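Local atomic coordinates of probable endoglucanase (PDB entry 1WZZ), a protein that hydrolyses internal beta-1,4-glucosidic linkages in cellulose and related beta-glucans, and acts on carboxymethyl-cellulose, as a glycoside hydrolase family 8 enzyme. Residues P307-A312 with L320-Y325; Y171-S176 with P242-W247; Q21-F26 with L56-A61; F262-G267 with G299-G304. One frame throughout, in Å; residues are numbered along the deposited sequence.

Contact 1: P307-A312 with L320-Y325; sequences PTLDHA and LTLLVY
P307 meets helix 320-325 with its backbone oxygen, which accepts the phenolic hydroxyl of Y325: Y325 OH lies 2.7 Å from P307 O. The donor stands above the carbonyl plane, 42° out of it, while P307 O sits at the edge of the tyrosine ring and also touches T321 CG2. A phenylalanine in place of Y325 would probably leave P307 O without this bond and hold the loop less firmly at that point. T308 adds CG2, 3.5 Å from Y325 OH; its own hydroxyl turns back within the loop, T308 OG1 to D310 OD1 at 2.6 Å. L309, entering a short 3-10 turn, spreads both methyls over the helix: CD1 lies 3.7 Å from T321 CG2, and CD2 meets L322 CD2 at 4.1 Å. T321 CG2 is set anti to the backbone N, leaving OG1 to bond S317 O. The arrangement belongs to the (alpha/alpha)6 barrel, where the loop before helix 315-331 folds back over that final helix.

Contact 2: Y171-S176 with P242-W247; sequences YYVMPS and PLYFYW
Selenomethionine M174 sets CG anti to its carbonyl carbon (chi1 -75°) and bends at chi2 and chi3, which lays the chain over one face of F245. M174 CG stands above the ring centre, 3.5 Å from the F245 centroid. The selenium follows over the same face in a Met-aromatic contact, and M174 CE reaches F245 CZ at 3.4 Å. W247 has CG anti to the backbone N (chi1 -176°), which presents its six-membered ring to P175: P175 CG lies 3.6 Å from that centroid in a CH-pi contact. V173 CA sits over the centre of the Y244 ring at 3.9 Å from the centroid, and both V173 methyls touch the phenol end. M174 CB presses on the backbone at Y244 O, 3.1 Å away. V173 is the N-cap residue of helix 174-184, and its side chain lies about 4 Å from that of D106, the predicted nucleophile. Around this core, helix 105-122 packs on V173 and Y244, helix 188-202 on F245, and helix 315-331 on W247.

Contact 3: Q21-F26 with L56-A61; sequences QQWAIF and LFAASA
Two successive helices of the chain, 18-30 and 48-61, pack through aromatic rings and alanine methyls, with W23 and F57 at the centre. The short segments run roughly antiparallel, at 141° between their directions, and their axes approach to 9.5 Å. W23 lies against the second helix: its CE3 meets F57 CB at 3.4 Å, A58 CB sits over the face of its six-membered ring at 4.1 Å from the centroid, and A61 CB touches W23 CD1 at 3.6 Å. The two alanines leave room for the indole to lie close to the backbone, with A58 CA also over its face. Such neighbouring antiparallel helices are the building elements of the (alpha/alpha)6 barrel, and helix 48-61 also carries E49, the proton donor by similarity, near its start. One turn along from W23, F26 has CG anti to the backbone N (chi1 -174°), which swings its ring toward helix 48-61, face to the edge of F57. This T-shaped pair has centroids 5.1 Å apart and planes at 88°, with F57 CE2 3.8 Å from F26 CE1. The indole N-H of W23 is bonded to D63, shortly after A61, while L322 of helix 315-331 packs on F57.

Contact 4: F262-G267 with G299-G304; sequences FWNNFG and GLDSAG
The C-terminal end of helix 253-266 is tied here to the irregular loop that follows helix 289-297, with the amide of N264 bridging two loop residues. N264 OD1 accepts D301 N at 3.0 Å; the bond is nearly straight (165° at the hydrogen) and arrives in the carbonyl plane on a lone pair. The other end of the same amide donates to the loop, N264 ND2 lying 3.2 Å from G299 O, but this donor stands 41° above the plane of the G299 carbonyl. An alanine here would probably leave D301 N and G299 O without their side-chain partner and let the loop drift from the helix end. L300 has CG anti to the backbone N (chi1 -177°), which carries its branch to the helix: L300 CD1 comes alongside N264 OD1, 3.5 Å away, and reaches W263 CB at 3.7 Å and G267 CA at 4.2 Å. W263 lies beside the loop backbone, its CD1 3.6 Å from L300 N. G299 takes a positive phi, and its carbonyl carbon C lies 4.0 Å from W263 CD1. G267 leaves the helix with positive phi. L300 also packs on L292 and A295 of helix 289-297. The pattern is that of an asparagine side chain pairing with the C=O of one loop residue and the N-H two positions on, fastening a connecting loop of the (alpha/alpha)6 barrel to a helix terminus.

Contact 1 links to two of the others. Its centre is about 10 Å from that of contact 3, joined by L309 N to Q22 OE1 at 2.8 Å, probably a hydrogen bond, and by L322 CD2 packing on F57 CD2 at 3.4 Å. Toward contact 2, L323 CD1 lies 3.7 Å from W247 CZ3. Contact 2 is nearest the active site: the V173 side chain is about 4 Å from that of D106, the predicted nucleophile, and that of Y244 about 8 Å from that of E49. The side chain of F57 in contact 3 is about 10 Å from that of E49. Contact 4 is peripheral; it meets contact 2 where W263 CZ2 lies 4.2 Å from P242 CG, and its loop 299-304 runs on toward 307-312.

Contact 1: P307-A312 with L320-Y325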
loop_
_atom_site.group_PDB
_atom_site.type_symbol
_atom_site.label_atom_id
_atom_site.label_comp_id
_atom_site.label_asym_id
_atom_site.label_seq_id
_atom_site.Cartn_x
_atom_site.Cartn_y
_atom_site.Cartn_z
ATOM N N PRO A 307 15.859 -4.341 -8.863
ATOM C CA PRO A 307 16.705 -4.782 -7.755
ATOM C C PRO A 307 16.136 -6.156 -7.355
ATOM O O PRO A 307 14.973 -6.446 -7.667
ATOM C CB PRO A 307 16.424 -3.760 -6.654
ATOM C CG PRO A 307 16.008 -2.520 -7.421
ATOM C CD PRO A 307 15.205 -3.045 -8.576
ATOM N N THR A 308 16.951 -6.988 -6.707
ATOM C CA THR A 308 16.500 -8.303 -6.231
ATOM C C THR A 308 16.583 -8.361 -4.710
ATOM O O THR A 308 17.369 -7.635 -4.050
ATOM C CB THR A 308 17.324 -9.465 -6.869
ATOM O OG1 THR A 308 18.716 -9.258 -6.609
ATOM C CG2 THR A 308 17.068 -9.511 -8.384
ATOM N N LEU A 309 15.779 -9.230 -4.116
ATOM C CA LEU A 309 15.690 -9.298 -2.667
ATOM C C LEU A 309 16.906 -9.839 -1.923
ATOM O O LEU A 309 17.040 -9.612 -0.722
ATOM C CB LEU A 309 14.410 -10.079 -2.264
ATOM C CG LEU A 309 13.170 -9.190 -2.078
ATOM C CD1 LEU A 309 12.782 -8.529 -3.379
ATOM C CD2 LEU A 309 12.011 -10.015 -1.521
ATOM N N ASP A 310 17.773 -10.562 -2.623
ATOM C CA ASP A 310 18.957 -11.060 -1.954
ATOM C C ASP A 310 19.883 -9.895 -1.575
ATOM O O ASP A 310 20.796 -10.065 -0.763
ATOM C CB ASP A 310 19.679 -12.102 -2.822
ATOM C CG ASP A 310 19.883 -11.657 -4.254
ATOM O OD1 ASP A 310 18.896 -11.292 -4.931
ATOM O OD2 ASP A 310 21.046 -11.700 -4.723
ATOM N N HIS A 311 19.614 -8.717 -2.133
ATOM C CA HIS A 311 20.382 -7.509 -1.849
ATOM C C HIS A 311 19.608 -6.505 -1.000
ATOM O O HIS A 311 20.103 -5.406 -0.739
ATOM C CB HIS A 311 20.808 -6.834 -3.156
ATOM C CG HIS A 311 21.732 -7.674 -3.978
ATOM N ND1 HIS A 311 21.509 -7.945 -5.311
ATOM C CD2 HIS A 311 22.826 -8.390 -3.625
ATOM C CE1 HIS A 311 22.422 -8.797 -5.742
ATOM N NE2 HIS A 311 23.231 -9.083 -4.739
ATOM N N ALA A 312 18.396 -6.876 -0.570
ATOM C CA ALA A 312 17.565 -5.981 0.223
ATOM C C ALA A 312 18.191 -5.700 1.581
ATOM O O ALA A 312 18.549 -6.630 2.321
ATOM C CB ALA A 312 16.163 -6.603 0.423
ATOM N N LEU A 320 8.695 -3.609 -0.540
ATOM C CA LEU A 320 8.373 -2.657 -1.603
ATOM C C LEU A 320 8.881 -3.163 -2.946
ATOM O O LEU A 320 8.235 -3.022 -3.970
ATOM C CB LEU A 320 8.999 -1.298 -1.269
ATOM C CG LEU A 320 8.776 -0.194 -2.292
ATOM C CD1 LEU A 320 7.254 0.030 -2.492
ATOM C CD2 LEU A 320 9.413 1.113 -1.764
ATOM N N THR A 321 10.068 -3.769 -2.934
ATOM C CA THR A 321 10.604 -4.284 -4.179
ATOM C C THR A 321 9.739 -5.404 -4.750
ATOM O O THR A 321 9.421 -5.399 -5.942
ATOM C CB THR A 321 12.047 -4.794 -3.977
ATOM O OG1 THR A 321 12.867 -3.698 -3.528
ATOM C CG2 THR A 321 12.623 -5.321 -5.279
ATOM N N LEU A 322 9.332 -6.351 -3.902
ATOM C CA LEU A 322 8.489 -7.446 -4.388
ATOM C C LEU A 322 7.128 -6.916 -4.861
ATOM O O LEU A 322 6.560 -7.407 -5.834
ATOM C CB LEU A 322 8.350 -8.514 -3.291
ATOM C CG LEU A 322 7.666 -9.842 -3.631
ATOM C CD1 LEU A 322 7.913 -10.324 -5.025
ATOM C CD2 LEU A 322 8.170 -10.847 -2.611
ATOM N N LEU A 323 6.635 -5.861 -4.227
ATOM C CA LEU A 323 5.367 -5.270 -4.654
ATOM C C LEU A 323 5.505 -4.780 -6.098
ATOM O O LEU A 323 4.580 -4.892 -6.908
ATOM C CB LEU A 323 5.015 -4.119 -3.722
ATOM C CG LEU A 323 3.623 -3.524 -3.882
ATOM C CD1 LEU A 323 2.557 -4.596 -3.500
ATOM C CD2 LEU A 323 3.524 -2.299 -2.995
ATOM N N VAL A 324 6.668 -4.214 -6.441
ATOM C CA VAL A 324 6.886 -3.758 -7.803
ATOM C C VAL A 324 6.923 -4.954 -8.777
ATOM O O VAL A 324 6.415 -4.872 -9.905
ATOM C CB VAL A 324 8.212 -2.939 -7.918
ATOM C CG1 VAL A 324 8.494 -2.610 -9.390
ATOM C CG2 VAL A 324 8.094 -1.625 -7.097
ATOM N N TYR A 325 7.541 -6.062 -8.368
ATOM C CA TYR A 325 7.543 -7.240 -9.246
ATOM C C TYR A 325 6.099 -7.675 -9.541
ATOM O O TYR A 325 5.785 -8.074 -10.662
ATOM C CB TYR A 325 8.299 -8.412 -8.596
ATOM C CG TYR A 325 9.797 -8.376 -8.816
ATOM C CD1 TYR A 325 10.395 -9.150 -9.815
ATOM C CD2 TYR A 325 10.613 -7.604 -8.002
ATOM C CE1 TYR A 325 11.788 -9.151 -9.988
ATOM C CE2 TYR A 325 12.012 -7.589 -8.170
ATOM C CZ TYR A 325 12.577 -8.365 -9.157
ATOM O OH TYR A 325 13.953 -8.336 -9.292
#

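Contact 2: Y171-S176 with P242-W247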
loop_
_atom_site.group_PDB
_atom_site.type_symbol
_atom_site.label_atom_id
_atom_site.label_comp_id
_atom_site.label_asym_id
_atom_site.label_seq_id
_atom_site.Cartn_x
_atom_site.Cartn_y
_atom_site.Cartn_z
ATOM N N TYR A 171 -2.605 4.720 0.743
ATOM C CA TYR A 171 -3.519 3.671 1.192
ATOM C C TYR A 171 -4.544 3.376 0.108
ATOM O O TYR A 171 -5.380 2.482 0.273
ATOM C CB TYR A 171 -4.217 4.103 2.472
ATOM C CG TYR A 171 -3.384 3.955 3.722
ATOM C CD1 TYR A 171 -1.979 3.962 3.687
ATOM C CD2 TYR A 171 -4.005 3.895 4.974
ATOM C CE1 TYR A 171 -1.236 3.928 4.864
ATOM C CE2 TYR A 171 -3.275 3.860 6.148
ATOM C CZ TYR A 171 -1.893 3.883 6.102
ATOM O OH TYR A 171 -1.141 3.911 7.273
ATOM N N TYR A 172 -4.520 4.155 -0.975
ATOM C CA TYR A 172 -5.383 3.881 -2.118
ATOM C C TYR A 172 -4.680 2.777 -2.884
ATOM O O TYR A 172 -3.959 3.019 -3.869
ATOM C CB TYR A 172 -5.570 5.099 -3.032
ATOM C CG TYR A 172 -6.620 6.060 -2.544
ATOM C CD1 TYR A 172 -6.385 6.875 -1.448
ATOM C CD2 TYR A 172 -7.862 6.134 -3.174
ATOM C CE1 TYR A 172 -7.375 7.760 -0.974
ATOM C CE2 TYR A 172 -8.851 7.007 -2.715
ATOM C CZ TYR A 172 -8.594 7.806 -1.624
ATOM O OH TYR A 172 -9.546 8.694 -1.174
ATOM N N VAL A 173 -4.861 1.556 -2.397
ATOM C CA VAL A 173 -4.247 0.376 -3.024
ATOM C C VAL A 173 -5.084 0.145 -4.301
ATOM O O VAL A 173 -6.042 -0.639 -4.322
ATOM C CB VAL A 173 -4.304 -0.809 -2.026
ATOM C CG1 VAL A 173 -3.667 -2.071 -2.653
ATOM C CG2 VAL A 173 -3.581 -0.422 -0.727
HETATM N N MSE A 174 -4.751 0.895 -5.361
HETATM C CA MSE A 174 -5.485 0.876 -6.639
HETATM C C MSE A 174 -6.025 -0.428 -7.200
HETATM O O MSE A 174 -7.218 -0.518 -7.522
HETATM C CB MSE A 174 -4.648 1.541 -7.723
HETATM C CG MSE A 174 -4.620 3.021 -7.619
HETATM SE SE MSE A 174 -6.422 3.589 -7.636
HETATM C CE MSE A 174 -6.598 4.077 -5.782
ATOM N N PRO A 175 -5.156 -1.422 -7.416
ATOM C CA PRO A 175 -5.633 -2.699 -7.937
ATOM C C PRO A 175 -6.691 -3.308 -7.016
ATOM O O PRO A 175 -7.562 -4.034 -7.477
ATOM C CB PRO A 175 -4.377 -3.573 -7.974
ATOM C CG PRO A 175 -3.432 -2.913 -7.027
ATOM C CD PRO A 175 -3.684 -1.437 -7.292
ATOM N N SER A 176 -6.573 -3.052 -5.713
ATOM C CA SER A 176 -7.570 -3.596 -4.787
ATOM C C SER A 176 -8.913 -2.886 -4.940
ATOM O O SER A 176 -9.982 -3.527 -4.814
ATOM C CB SER A 176 -7.076 -3.486 -3.336
ATOM O OG SER A 176 -7.875 -4.320 -2.481
ATOM N N PRO A 242 2.752 6.498 -6.920
ATOM C CA PRO A 242 2.965 6.305 -8.359
ATOM C C PRO A 242 2.879 4.837 -8.759
ATOM O O PRO A 242 2.379 4.524 -9.838
ATOM C CB PRO A 242 4.374 6.893 -8.611
ATOM C CG PRO A 242 5.020 6.886 -7.261
ATOM C CD PRO A 242 3.876 7.219 -6.304
ATOM N N LEU A 243 3.320 3.953 -7.859
ATOM C CA LEU A 243 3.264 2.539 -8.140
ATOM C C LEU A 243 1.820 2.019 -8.261
ATOM O O LEU A 243 1.469 1.378 -9.240
ATOM C CB LEU A 243 3.976 1.747 -7.045
ATOM C CG LEU A 243 3.970 0.237 -7.332
ATOM C CD1 LEU A 243 4.796 -0.041 -8.581
ATOM C CD2 LEU A 243 4.534 -0.510 -6.132
ATOM N N TYR A 244 0.982 2.307 -7.279
ATOM C CA TYR A 244 -0.375 1.773 -7.336
ATOM C C TYR A 244 -1.175 2.314 -8.526
ATOM O O TYR A 244 -1.950 1.591 -9.159
ATOM C CB TYR A 244 -1.107 2.089 -6.033
ATOM C CG TYR A 244 -0.727 1.236 -4.849
ATOM C CD1 TYR A 244 -0.549 1.817 -3.586
ATOM C CD2 TYR A 244 -0.593 -0.145 -4.957
ATOM C CE1 TYR A 244 -0.233 1.044 -2.463
ATOM C CE2 TYR A 244 -0.285 -0.939 -3.814
ATOM C CZ TYR A 244 -0.108 -0.331 -2.588
ATOM O OH TYR A 244 0.184 -1.084 -1.486
ATOM N N PHE A 245 -0.999 3.595 -8.843
ATOM C CA PHE A 245 -1.725 4.151 -9.961
ATOM C C PHE A 245 -1.169 3.658 -11.303
ATOM O O PHE A 245 -1.937 3.449 -12.239
ATOM C CB PHE A 245 -1.779 5.690 -9.809
ATOM C CG PHE A 245 -2.796 6.137 -8.780
ATOM C CD1 PHE A 245 -2.527 6.029 -7.419
ATOM C CD2 PHE A 245 -4.066 6.562 -9.184
ATOM C CE1 PHE A 245 -3.502 6.328 -6.462
ATOM C CE2 PHE A 245 -5.059 6.869 -8.233
ATOM C CZ PHE A 245 -4.776 6.749 -6.872
ATOM N N TYR A 246 0.146 3.432 -11.401
ATOM C CA TYR A 246 0.721 2.859 -12.621
ATOM C C TYR A 246 0.137 1.450 -12.820
ATOM O O TYR A 246 -0.324 1.090 -13.899
ATOM C CB TYR A 246 2.262 2.772 -12.497
ATOM C CG TYR A 246 2.913 1.527 -13.116
ATOM C CD1 TYR A 246 3.219 0.405 -12.329
ATOM C CD2 TYR A 246 3.214 1.469 -14.487
ATOM C CE1 TYR A 246 3.800 -0.742 -12.880
ATOM C CE2 TYR A 246 3.800 0.302 -15.051
ATOM C CZ TYR A 246 4.084 -0.789 -14.236
ATOM O OH TYR A 246 4.631 -1.946 -14.762
ATOM N N TRP A 247 0.136 0.676 -11.737
ATOM C CA TRP A 247 -0.332 -0.703 -11.742
ATOM C C TRP A 247 -1.764 -0.809 -12.210
ATOM O O TRP A 247 -2.115 -1.721 -12.987
ATOM C CB TRP A 247 -0.158 -1.213 -10.309
ATOM C CG TRP A 247 -0.457 -2.617 -9.975
ATOM C CD1 TRP A 247 -1.089 -3.581 -10.738
ATOM C CD2 TRP A 247 -0.161 -3.215 -8.733
ATOM N NE1 TRP A 247 -1.197 -4.751 -10.014
ATOM C CE2 TRP A 247 -0.638 -4.552 -8.778
ATOM C CE3 TRP A 247 0.462 -2.750 -7.565
ATOM C CZ2 TRP A 247 -0.509 -5.422 -7.701
ATOM C CZ3 TRP A 247 0.588 -3.625 -6.489
ATOM C CH2 TRP A 247 0.105 -4.944 -6.569
#

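Contact 3: Q21-F26 with L56-A61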
loop_
_atom_site.group_PDB
_atom_site.type_symbol
_atom_site.label_atom_id
_atom_site.label_comp_id
_atom_site.label_asym_id
_atom_site.label_seq_id
_atom_site.Cartn_x
_atom_site.Cartn_y
_atom_site.Cartn_z
ATOM N N GLN A 21 10.495 -16.421 -7.724
ATOM C CA GLN A 21 11.863 -16.417 -7.209
ATOM C C GLN A 21 12.086 -15.401 -6.107
ATOM O O GLN A 21 12.786 -15.675 -5.121
ATOM C CB GLN A 21 12.835 -16.177 -8.353
ATOM C CG GLN A 21 12.732 -17.302 -9.361
ATOM C CD GLN A 21 13.744 -17.174 -10.440
ATOM O OE1 GLN A 21 13.994 -16.080 -10.926
ATOM N NE2 GLN A 21 14.334 -18.301 -10.843
ATOM N N GLN A 22 11.507 -14.212 -6.278
ATOM C CA GLN A 22 11.655 -13.193 -5.247
ATOM C C GLN A 22 10.835 -13.556 -4.010
ATOM O O GLN A 22 11.263 -13.311 -2.895
ATOM C CB GLN A 22 11.263 -11.813 -5.791
ATOM C CG GLN A 22 12.156 -11.392 -6.940
ATOM C CD GLN A 22 13.640 -11.414 -6.562
ATOM O OE1 GLN A 22 14.046 -10.870 -5.544
ATOM N NE2 GLN A 22 14.450 -12.060 -7.408
ATOM N N TRP A 23 9.651 -14.132 -4.207
ATOM C CA TRP A 23 8.848 -14.568 -3.071
ATOM C C TRP A 23 9.647 -15.608 -2.249
ATOM O O TRP A 23 9.604 -15.597 -1.010
ATOM C CB TRP A 23 7.524 -15.200 -3.574
ATOM C CG TRP A 23 6.839 -16.035 -2.499
ATOM C CD1 TRP A 23 6.590 -17.378 -2.552
ATOM C CD2 TRP A 23 6.372 -15.589 -1.207
ATOM N NE1 TRP A 23 6.008 -17.797 -1.375
ATOM C CE2 TRP A 23 5.859 -16.727 -0.536
ATOM C CE3 TRP A 23 6.341 -14.351 -0.548
ATOM C CZ2 TRP A 23 5.323 -16.665 0.757
ATOM C CZ3 TRP A 23 5.797 -14.293 0.766
ATOM C CH2 TRP A 23 5.300 -15.450 1.391
ATOM N N ALA A 24 10.353 -16.508 -2.926
ATOM C CA ALA A 24 11.123 -17.508 -2.187
ATOM C C ALA A 24 12.089 -16.862 -1.216
ATOM O O ALA A 24 12.281 -17.348 -0.090
ATOM C CB ALA A 24 11.868 -18.426 -3.143
ATOM N N ILE A 25 12.703 -15.752 -1.631
ATOM C CA ILE A 25 13.626 -15.050 -0.753
ATOM C C ILE A 25 12.879 -14.372 0.394
ATOM O O ILE A 25 13.268 -14.467 1.551
ATOM C CB ILE A 25 14.455 -13.998 -1.558
ATOM C CG1 ILE A 25 15.280 -14.728 -2.624
ATOM C CG2 ILE A 25 15.372 -13.190 -0.604
ATOM C CD1 ILE A 25 15.907 -13.767 -3.662
ATOM N N PHE A 26 11.779 -13.696 0.074
ATOM C CA PHE A 26 10.999 -13.018 1.094
ATOM C C PHE A 26 10.505 -14.008 2.170
ATOM O O PHE A 26 10.576 -13.747 3.374
ATOM C CB PHE A 26 9.799 -12.351 0.425
ATOM C CG PHE A 26 8.981 -11.491 1.359
ATOM C CD1 PHE A 26 9.181 -10.111 1.417
ATOM C CD2 PHE A 26 7.986 -12.054 2.121
ATOM C CE1 PHE A 26 8.370 -9.301 2.232
ATOM C CE2 PHE A 26 7.176 -11.262 2.932
ATOM C CZ PHE A 26 7.373 -9.883 2.980
ATOM N N LEU A 56 -0.329 -11.380 -0.521
ATOM C CA LEU A 56 -0.384 -11.012 -1.926
ATOM C C LEU A 56 0.755 -11.672 -2.694
ATOM O O LEU A 56 0.569 -12.176 -3.805
ATOM C CB LEU A 56 -0.295 -9.482 -2.072
ATOM C CG LEU A 56 -0.202 -8.996 -3.515
ATOM C CD1 LEU A 56 -1.494 -9.288 -4.286
ATOM C CD2 LEU A 56 0.060 -7.495 -3.492
ATOM N N PHE A 57 1.935 -11.663 -2.094
ATOM C CA PHE A 57 3.109 -12.244 -2.738
ATOM C C PHE A 57 2.934 -13.765 -2.897
ATOM O O PHE A 57 3.240 -14.309 -3.957
ATOM C CB PHE A 57 4.365 -11.967 -1.912
ATOM C CG PHE A 57 4.639 -10.509 -1.682
ATOM C CD1 PHE A 57 4.056 -9.527 -2.509
ATOM C CD2 PHE A 57 5.494 -10.112 -0.652
ATOM C CE1 PHE A 57 4.327 -8.174 -2.303
ATOM C CE2 PHE A 57 5.776 -8.739 -0.442
ATOM C CZ PHE A 57 5.187 -7.782 -1.273
ATOM N N ALA A 58 2.468 -14.446 -1.849
ATOM C CA ALA A 58 2.263 -15.897 -1.956
ATOM C C ALA A 58 1.213 -16.235 -3.018
ATOM O O ALA A 58 1.383 -17.174 -3.802
ATOM C CB ALA A 58 1.865 -16.491 -0.589
ATOM N N ALA A 59 0.112 -15.490 -3.055
ATOM C CA ALA A 59 -0.908 -15.748 -4.061
ATOM C C ALA A 59 -0.319 -15.537 -5.447
ATOM O O ALA A 59 -0.499 -16.348 -6.354
ATOM C CB ALA A 59 -2.117 -14.826 -3.843
ATOM N N SER A 60 0.427 -14.445 -5.603
ATOM C CA SER A 60 1.029 -14.141 -6.908
ATOM C C SER A 60 2.062 -15.180 -7.362
ATOM O O SER A 60 2.231 -15.408 -8.574
ATOM C CB SER A 60 1.664 -12.747 -6.860
ATOM O OG SER A 60 0.681 -11.746 -6.580
ATOM N N ALA A 61 2.755 -15.790 -6.402
ATOM C CA ALA A 61 3.761 -16.811 -6.682
ATOM C C ALA A 61 3.159 -18.207 -6.788
ATOM O O ALA A 61 3.875 -19.158 -7.121
ATOM C CB ALA A 61 4.819 -16.816 -5.589
#

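Contact 4: F262-G267 with G299-G304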
loop_
_atom_site.group_PDB
_atom_site.type_symbol
_atom_site.label_atom_id
_atom_site.label_comp_id
_atom_site.label_asym_id
_atom_site.label_seq_id
_atom_site.Cartn_x
_atom_site.Cartn_y
_atom_site.Cartn_z
ATOM N N PHE A 262 11.140 14.107 -11.626
ATOM C CA PHE A 262 11.688 13.957 -10.297
ATOM C C PHE A 262 12.730 12.833 -10.253
ATOM O O PHE A 262 13.849 13.036 -9.774
ATOM C CB PHE A 262 10.537 13.680 -9.304
ATOM C CG PHE A 262 11.000 13.381 -7.900
ATOM C CD1 PHE A 262 10.857 12.088 -7.367
ATOM C CD2 PHE A 262 11.525 14.383 -7.101
ATOM C CE1 PHE A 262 11.229 11.821 -6.041
ATOM C CE2 PHE A 262 11.900 14.131 -5.782
ATOM C CZ PHE A 262 11.747 12.843 -5.256
ATOM N N TRP A 263 12.410 11.659 -10.781
ATOM C CA TRP A 263 13.370 10.569 -10.683
ATOM C C TRP A 263 14.626 10.919 -11.432
ATOM O O TRP A 263 15.729 10.667 -10.956
ATOM C CB TRP A 263 12.863 9.277 -11.318
ATOM C CG TRP A 263 11.502 8.773 -10.865
ATOM C CD1 TRP A 263 10.498 8.368 -11.682
ATOM C CD2 TRP A 263 11.047 8.534 -9.523
ATOM N NE1 TRP A 263 9.436 7.888 -10.944
ATOM C CE2 TRP A 263 9.745 7.981 -9.619
ATOM C CE3 TRP A 263 11.611 8.725 -8.258
ATOM C CZ2 TRP A 263 9.000 7.623 -8.493
ATOM C CZ3 TRP A 263 10.858 8.357 -7.132
ATOM C CH2 TRP A 263 9.574 7.818 -7.267
ATOM N N ASN A 264 14.449 11.480 -12.618
ATOM C CA ASN A 264 15.632 11.802 -13.407
ATOM C C ASN A 264 16.472 12.957 -12.906
ATOM O O ASN A 264 17.649 13.105 -13.326
ATOM C CB ASN A 264 15.234 11.944 -14.870
ATOM C CG ASN A 264 14.853 10.598 -15.476
ATOM O OD1 ASN A 264 15.646 9.655 -15.475
ATOM N ND2 ASN A 264 13.633 10.490 -15.964
ATOM N N ASN A 265 15.934 13.760 -12.000
ATOM C CA ASN A 265 16.724 14.844 -11.431
ATOM C C ASN A 265 17.845 14.217 -10.602
ATOM O O ASN A 265 18.949 14.751 -10.521
ATOM C CB ASN A 265 15.891 15.713 -10.489
ATOM C CG ASN A 265 16.737 16.743 -9.775
ATOM O OD1 ASN A 265 17.274 17.644 -10.408
ATOM N ND2 ASN A 265 16.886 16.601 -8.468
ATOM N N PHE A 266 17.557 13.072 -10.000
ATOM C CA PHE A 266 18.507 12.373 -9.144
ATOM C C PHE A 266 19.315 11.241 -9.779
ATOM O O PHE A 266 20.513 11.097 -9.524
ATOM C CB PHE A 266 17.757 11.806 -7.924
ATOM C CG PHE A 266 17.076 12.861 -7.103
ATOM C CD1 PHE A 266 17.801 13.618 -6.184
ATOM C CD2 PHE A 266 15.724 13.151 -7.287
ATOM C CE1 PHE A 266 17.194 14.647 -5.472
ATOM C CE2 PHE A 266 15.116 14.169 -6.587
ATOM C CZ PHE A 266 15.847 14.926 -5.671
ATOM N N GLY A 267 18.647 10.413 -10.582
ATOM C CA GLY A 267 19.303 9.268 -11.189
ATOM C C GLY A 267 19.276 8.086 -10.237
ATOM O O GLY A 267 19.030 8.245 -9.024
ATOM N N GLY A 299 8.990 6.053 -14.865
ATOM C CA GLY A 299 9.683 7.176 -15.474
ATOM C C GLY A 299 11.190 7.242 -15.424
ATOM O O GLY A 299 11.788 7.929 -16.253
ATOM N N LEU A 300 11.823 6.555 -14.482
ATOM C CA LEU A 300 13.283 6.648 -14.426
ATOM C C LEU A 300 13.940 6.068 -15.657
ATOM O O LEU A 300 13.572 4.992 -16.120
ATOM C CB LEU A 300 13.852 5.935 -13.199
ATOM C CG LEU A 300 15.373 6.041 -13.006
ATOM C CD1 LEU A 300 15.793 7.487 -12.712
ATOM C CD2 LEU A 300 15.768 5.158 -11.828
ATOM N N ASP A 301 14.925 6.789 -16.184
ATOM C CA ASP A 301 15.653 6.302 -17.342
ATOM C C ASP A 301 16.457 5.106 -16.834
ATOM O O ASP A 301 17.351 5.271 -16.000
ATOM C CB ASP A 301 16.611 7.377 -17.858
ATOM C CG ASP A 301 15.892 8.577 -18.456
ATOM O OD1 ASP A 301 16.600 9.534 -18.855
ATOM O OD2 ASP A 301 14.637 8.565 -18.523
ATOM N N SER A 302 16.119 3.907 -17.303
ATOM C CA SER A 302 16.833 2.698 -16.891
ATOM C C SER A 302 16.565 1.547 -17.838
ATOM O O SER A 302 15.732 1.650 -18.734
ATOM C CB SER A 302 16.427 2.281 -15.472
ATOM O OG SER A 302 17.068 3.086 -14.498
ATOM N N ALA A 303 17.286 0.450 -17.637
ATOM C CA ALA A 303 17.121 -0.745 -18.456
ATOM C C ALA A 303 15.850 -1.488 -18.031
ATOM O O ALA A 303 15.144 -2.080 -18.855
ATOM C CB ALA A 303 18.334 -1.661 -18.287
ATOM N N GLY A 304 15.563 -1.447 -16.734
ATOM C CA GLY A 304 14.393 -2.130 -16.214
ATOM C C GLY A 304 14.810 -3.303 -15.350
ATOM O O GLY A 304 13.963 -3.980 -14.765
#